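Local coordinates for protein Agap007691-pb (Anopheles gambiae, PDB 5C98) that is of unknown function but has the serpin fold and may inhibit serine proteases, at residues R115-H118 with R119-T123; P72-V75 with H76-I79. One frame throughout, in Å; residues are numbered along the deposited sequence.

Contact 1 (R115-H118 with R119-T123); sequences RLFH and RTFQT
Arg119 N donates to Arg115 O in the last turn of helix 111-119 (serpin helix E), and beyond it the chain unwinds into an extended run toward strand 124-128 of sheet A. The change of spacing shows at Leu116 O, which takes a straight i+5 bond from Phe121 N (2.8 Å, 176° at the hydrogen) and only a weak one from Thr120 N. Arg115 O has a second donor in the hydroxyl of Thr120, with OG1 2.9 Å away; OG1 and Arg119 N approach it from opposite faces of its carbonyl plane. A threonine suits this place because its short hydroxyl, anti to its own carbonyl carbon (chi1 -49°), turns back onto the helix.

Arg119 bends at chi3 and lays one face of its guanidinium over Arg115 CA, while NH2 lies 3.3 Å from Arg115 CB. On the buried side Phe121 directs its edge at the face of Phe117, a T-shaped pair with centroids 5.7 Å apart, and sets CE2 3.9 Å from Leu116 CB. One water donates to both Phe117 O and Thr123 O. The carbonyls of Arg115, Leu116 and Phe117 thus find side-chain, loop and water donors where regular helical bonding ends.

Contact 2 (P72-V75 with H76-I79); sequences PEDV and HAAI
Asp74 OD1 accepts from Ala77 N at 3.2 Å, the N-cap bond that starts helix 75-89 (serpin helix D). The N-H points well at the oxygen (161°), but it meets OD1 from above the carboxylate plane. With CG anti to the backbone N (chi1 175°), the carboxylate is carried forward over the first turn, where OD1 also lies 3.1 Å from His76 N. Aspartate fits an N-cap because its side chain is short enough to fold over onto the backbone N-H groups of the first turn, which have no preceding turn to bond to; its negative charge probably also interacts favourably with the positive end of the helix dipole. The small methyl of Ala77 sits against the same face of the carboxylate, its CB 3.5 Å from Asp74 OD2.

Behind the cap, regular helical bonding begins at once. Ala78 N donates to Asp74 O in that carbonyl's plane, and Ile79 N follows with a 2.9 Å bond to Val75 O. Pro72 packs against the first turn from the preceding loop: its ring rests against the second alanine, with CD 3.9 Å from Ala78 CB, while its CB approaches Ala77 CB more loosely. Two residues before the N-cap the backbone is still extended, a conformation that proline's fixed phi suits, and the ring offers a compact apolar surface; alanine, in turn, lets that ring come close to the helix.

Farther out, Tyr54 gives its OH to a hydrogen bond with Pro72 O and also touches Val75 and Ala78. Pro55 packs on Val75 and Ile79, and Gln62 reaches Val75, so this side of the helix rests on that loop and on helix 59-69. Val75 and Ile79, both beta-branched, sit one turn apart, with Val75 CG1 4.2 Å from Ile79 CD1.

In the fold
Contact 2 opens helix 75-89 and contact 1 closes helix 111-119; their centres are 15 Å apart, on the same side of the serpin chain's centre. Ile79 joins them directly: its CD1 packs 3.8 Å from Leu116 CD2, and its CG2 lies 4.0 Å from Phe121 CE1, so the start of one helix rests on the end of the other and the loop that follows. Farther along helix 75-89, Gln83 NE2 bonds to Thr120 O and Gln82 touches Phe121. Contact 1 also reaches the sheet, through Val101 of strand 95-104 and Val125 of strand 124-128, and thereby lies between that sheet and the helix begun by contact 2.

Contact 1 (R115-H118 with R119-T123)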
loop_
_atom_site.group_PDB
_atom_site.type_symbol
_atom_site.label_atom_id
_atom_site.label_comp_id
_atom_site.label_asym_id
_atom_site.label_seq_id
_atom_site.Cartn_x
_atom_site.Cartn_y
_atom_site.Cartn_z
ATOM N N ARG A 115 -3.065 19.324 -19.451
ATOM C CA ARG A 115 -1.649 19.160 -19.757
ATOM C C ARG A 115 -1.002 18.194 -18.770
ATOM O O ARG A 115 -0.282 17.269 -19.163
ATOM C CB ARG A 115 -0.934 20.518 -19.721
ATOM C CG ARG A 115 0.565 20.415 -20.055
ATOM C CD ARG A 115 1.313 21.750 -19.928
ATOM N NE ARG A 115 1.300 22.283 -18.561
ATOM C CZ ARG A 115 2.172 21.970 -17.599
ATOM N NH1 ARG A 115 3.163 21.126 -17.843
ATOM N NH2 ARG A 115 2.073 22.525 -16.393
ATOM N N LEU A 116 -1.261 18.389 -17.480
ATOM C CA LEU A 116 -0.594 17.594 -16.467
ATOM C C LEU A 116 -1.119 16.159 -16.450
ATOM O O LEU A 116 -0.334 15.206 -16.394
ATOM C CB LEU A 116 -0.756 18.252 -15.095
ATOM C CG LEU A 116 0.067 19.505 -14.887
ATOM C CD1 LEU A 116 -0.381 20.167 -13.598
ATOM C CD2 LEU A 116 1.540 19.158 -14.843
ATOM N N PHE A 117 -2.437 15.986 -16.505
ATOM C CA PHE A 117 -3.015 14.667 -16.289
ATOM C C PHE A 117 -3.134 13.855 -17.563
ATOM O O PHE A 117 -3.192 12.623 -17.480
ATOM C CB PHE A 117 -4.356 14.793 -15.559
ATOM C CG PHE A 117 -4.217 14.996 -14.074
ATOM C CD1 PHE A 117 -3.721 16.185 -13.544
ATOM C CD2 PHE A 117 -4.558 13.986 -13.186
ATOM C CE1 PHE A 117 -3.587 16.359 -12.181
ATOM C CE2 PHE A 117 -4.417 14.167 -11.808
ATOM C CZ PHE A 117 -3.921 15.347 -11.314
ATOM N N HIS A 118 -3.170 14.495 -18.729
ATOM C CA HIS A 118 -3.246 13.758 -19.988
ATOM C C HIS A 118 -1.904 13.601 -20.659
ATOM O O HIS A 118 -1.721 12.652 -21.428
ATOM C CB HIS A 118 -4.189 14.437 -20.985
ATOM C CG HIS A 118 -5.610 14.497 -20.534
ATOM N ND1 HIS A 118 -6.537 15.338 -21.114
ATOM C CD2 HIS A 118 -6.274 13.812 -19.575
ATOM C CE1 HIS A 118 -7.704 15.179 -20.517
ATOM N NE2 HIS A 118 -7.571 14.260 -19.579
ATOM N N ARG A 119 -0.972 14.530 -20.419
ATOM C CA ARG A 119 0.255 14.600 -21.200
ATOM C C ARG A 119 1.530 14.690 -20.373
ATOM O O ARG A 119 2.603 14.830 -20.961
ATOM C CB ARG A 119 0.192 15.767 -22.221
ATOM C CG ARG A 119 -1.139 15.814 -23.014
ATOM C CD ARG A 119 -1.170 16.856 -24.160
ATOM N NE ARG A 119 -0.929 18.220 -23.696
ATOM C CZ ARG A 119 -1.872 19.093 -23.347
ATOM N NH1 ARG A 119 -3.157 18.774 -23.401
ATOM N NH2 ARG A 119 -1.521 20.308 -22.947
ATOM N N THR A 120 1.459 14.607 -19.037
ATOM C CA THR A 120 2.651 14.679 -18.192
ATOM C C THR A 120 2.729 13.484 -17.238
ATOM O O THR A 120 3.670 12.689 -17.301
ATOM C CB THR A 120 2.681 15.981 -17.376
ATOM O OG1 THR A 120 2.439 17.101 -18.238
ATOM C CG2 THR A 120 4.017 16.150 -16.704
ATOM N N PHE A 121 1.756 13.353 -16.342
ATOM C CA PHE A 121 1.813 12.309 -15.329
ATOM C C PHE A 121 1.422 10.961 -15.917
ATOM O O PHE A 121 0.645 10.873 -16.869
ATOM C CB PHE A 121 0.849 12.635 -14.184
ATOM C CG PHE A 121 1.261 13.801 -13.343
ATOM C CD1 PHE A 121 2.550 13.893 -12.799
ATOM C CD2 PHE A 121 0.358 14.805 -13.084
ATOM C CE1 PHE A 121 2.900 14.993 -12.012
ATOM C CE2 PHE A 121 0.706 15.873 -12.309
ATOM C CZ PHE A 121 1.960 15.963 -11.767
ATOM N N GLN A 122 1.981 9.908 -15.327
ATOM C CA GLN A 122 1.660 8.512 -15.633
ATOM C C GLN A 122 0.406 8.180 -14.841
ATOM O O GLN A 122 0.462 7.786 -13.674
ATOM C CB GLN A 122 2.860 7.671 -15.225
ATOM C CG GLN A 122 2.837 6.194 -15.324
ATOM C CD GLN A 122 4.181 5.622 -14.834
ATOM O OE1 GLN A 122 5.206 6.335 -14.762
ATOM N NE2 GLN A 122 4.178 4.348 -14.485
ATOM N N THR A 123 -0.740 8.396 -15.480
ATOM C CA THR A 123 -2.041 8.181 -14.874
ATOM C C THR A 123 -3.049 8.087 -16.009
ATOM O O THR A 123 -2.725 8.308 -17.177
ATOM C CB THR A 123 -2.393 9.298 -13.868
ATOM O OG1 THR A 123 -3.523 8.894 -13.089
ATOM C CG2 THR A 123 -2.713 10.620 -14.549
HETATM O O HOH W 1 -3.401 10.459 -18.773
#

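Contact 2 (P72-V75 with H76-I79)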
loop_
_atom_site.group_PDB
_atom_site.type_symbol
_atom_site.label_atom_id
_atom_site.label_comp_id
_atom_site.label_asym_id
_atom_site.label_seq_id
_atom_site.Cartn_x
_atom_site.Cartn_y
_atom_site.Cartn_z
ATOM N N PRO A 72 8.617 19.619 -2.699
ATOM C CA PRO A 72 9.323 20.887 -2.924
ATOM C C PRO A 72 8.369 22.064 -3.064
ATOM O O PRO A 72 7.294 21.953 -3.663
ATOM C CB PRO A 72 10.073 20.642 -4.239
ATOM C CG PRO A 72 10.266 19.190 -4.304
ATOM C CD PRO A 72 9.038 18.582 -3.659
ATOM N N GLU A 73 8.799 23.217 -2.544
ATOM C CA GLU A 73 8.083 24.461 -2.802
ATOM C C GLU A 73 8.164 24.862 -4.267
ATOM O O GLU A 73 7.301 25.597 -4.755
ATOM C CB GLU A 73 8.643 25.578 -1.935
ATOM C CG GLU A 73 8.280 25.429 -0.480
ATOM C CD GLU A 73 8.544 26.709 0.300
ATOM O OE1 GLU A 73 9.712 27.155 0.338
ATOM O OE2 GLU A 73 7.579 27.282 0.853
ATOM N N ASP A 74 9.211 24.431 -4.963
ATOM C CA ASP A 74 9.350 24.635 -6.404
ATOM C C ASP A 74 8.422 23.614 -7.046
ATOM O O ASP A 74 8.741 22.427 -7.092
ATOM C CB ASP A 74 10.798 24.366 -6.779
ATOM C CG ASP A 74 11.062 24.421 -8.250
ATOM O OD1 ASP A 74 10.122 24.529 -9.042
ATOM O OD2 ASP A 74 12.270 24.372 -8.612
ATOM N N VAL A 75 7.266 24.076 -7.530
ATOM C CA VAL A 75 6.250 23.172 -8.058
ATOM C C VAL A 75 6.763 22.448 -9.293
ATOM O O VAL A 75 6.462 21.262 -9.498
ATOM C CB VAL A 75 4.947 23.941 -8.335
ATOM C CG1 VAL A 75 3.976 23.093 -9.122
ATOM C CG2 VAL A 75 4.316 24.352 -7.019
ATOM N N HIS A 76 7.557 23.132 -10.120
ATOM C CA HIS A 76 8.137 22.481 -11.288
ATOM C C HIS A 76 9.010 21.299 -10.875
ATOM O O HIS A 76 8.923 20.214 -11.460
ATOM C CB HIS A 76 8.915 23.523 -12.092
ATOM C CG HIS A 76 9.644 22.966 -13.274
ATOM N ND1 HIS A 76 10.989 22.662 -13.242
ATOM C CD2 HIS A 76 9.218 22.669 -14.525
ATOM C CE1 HIS A 76 11.358 22.194 -14.422
ATOM N NE2 HIS A 76 10.303 22.189 -15.219
ATOM N N ALA A 77 9.811 21.475 -9.823
ATOM C CA ALA A 77 10.636 20.387 -9.312
ATOM C C ALA A 77 9.784 19.278 -8.698
ATOM O O ALA A 77 10.136 18.097 -8.797
ATOM C CB ALA A 77 11.616 20.922 -8.273
ATOM N N ALA A 78 8.679 19.630 -8.040
ATOM C CA ALA A 78 7.790 18.618 -7.474
ATOM C C ALA A 78 7.189 17.746 -8.564
ATOM O O ALA A 78 7.044 16.528 -8.385
ATOM C CB ALA A 78 6.692 19.304 -6.670
ATOM N N ILE A 79 6.821 18.350 -9.696
ATOM C CA ILE A 79 6.278 17.568 -10.807
ATOM C C ILE A 79 7.332 16.593 -11.304
ATOM O O ILE A 79 7.067 15.401 -11.483
ATOM C CB ILE A 79 5.795 18.512 -11.927
ATOM C CG1 ILE A 79 4.532 19.244 -11.475
ATOM C CG2 ILE A 79 5.532 17.747 -13.221
ATOM C CD1 ILE A 79 4.176 20.421 -12.367
#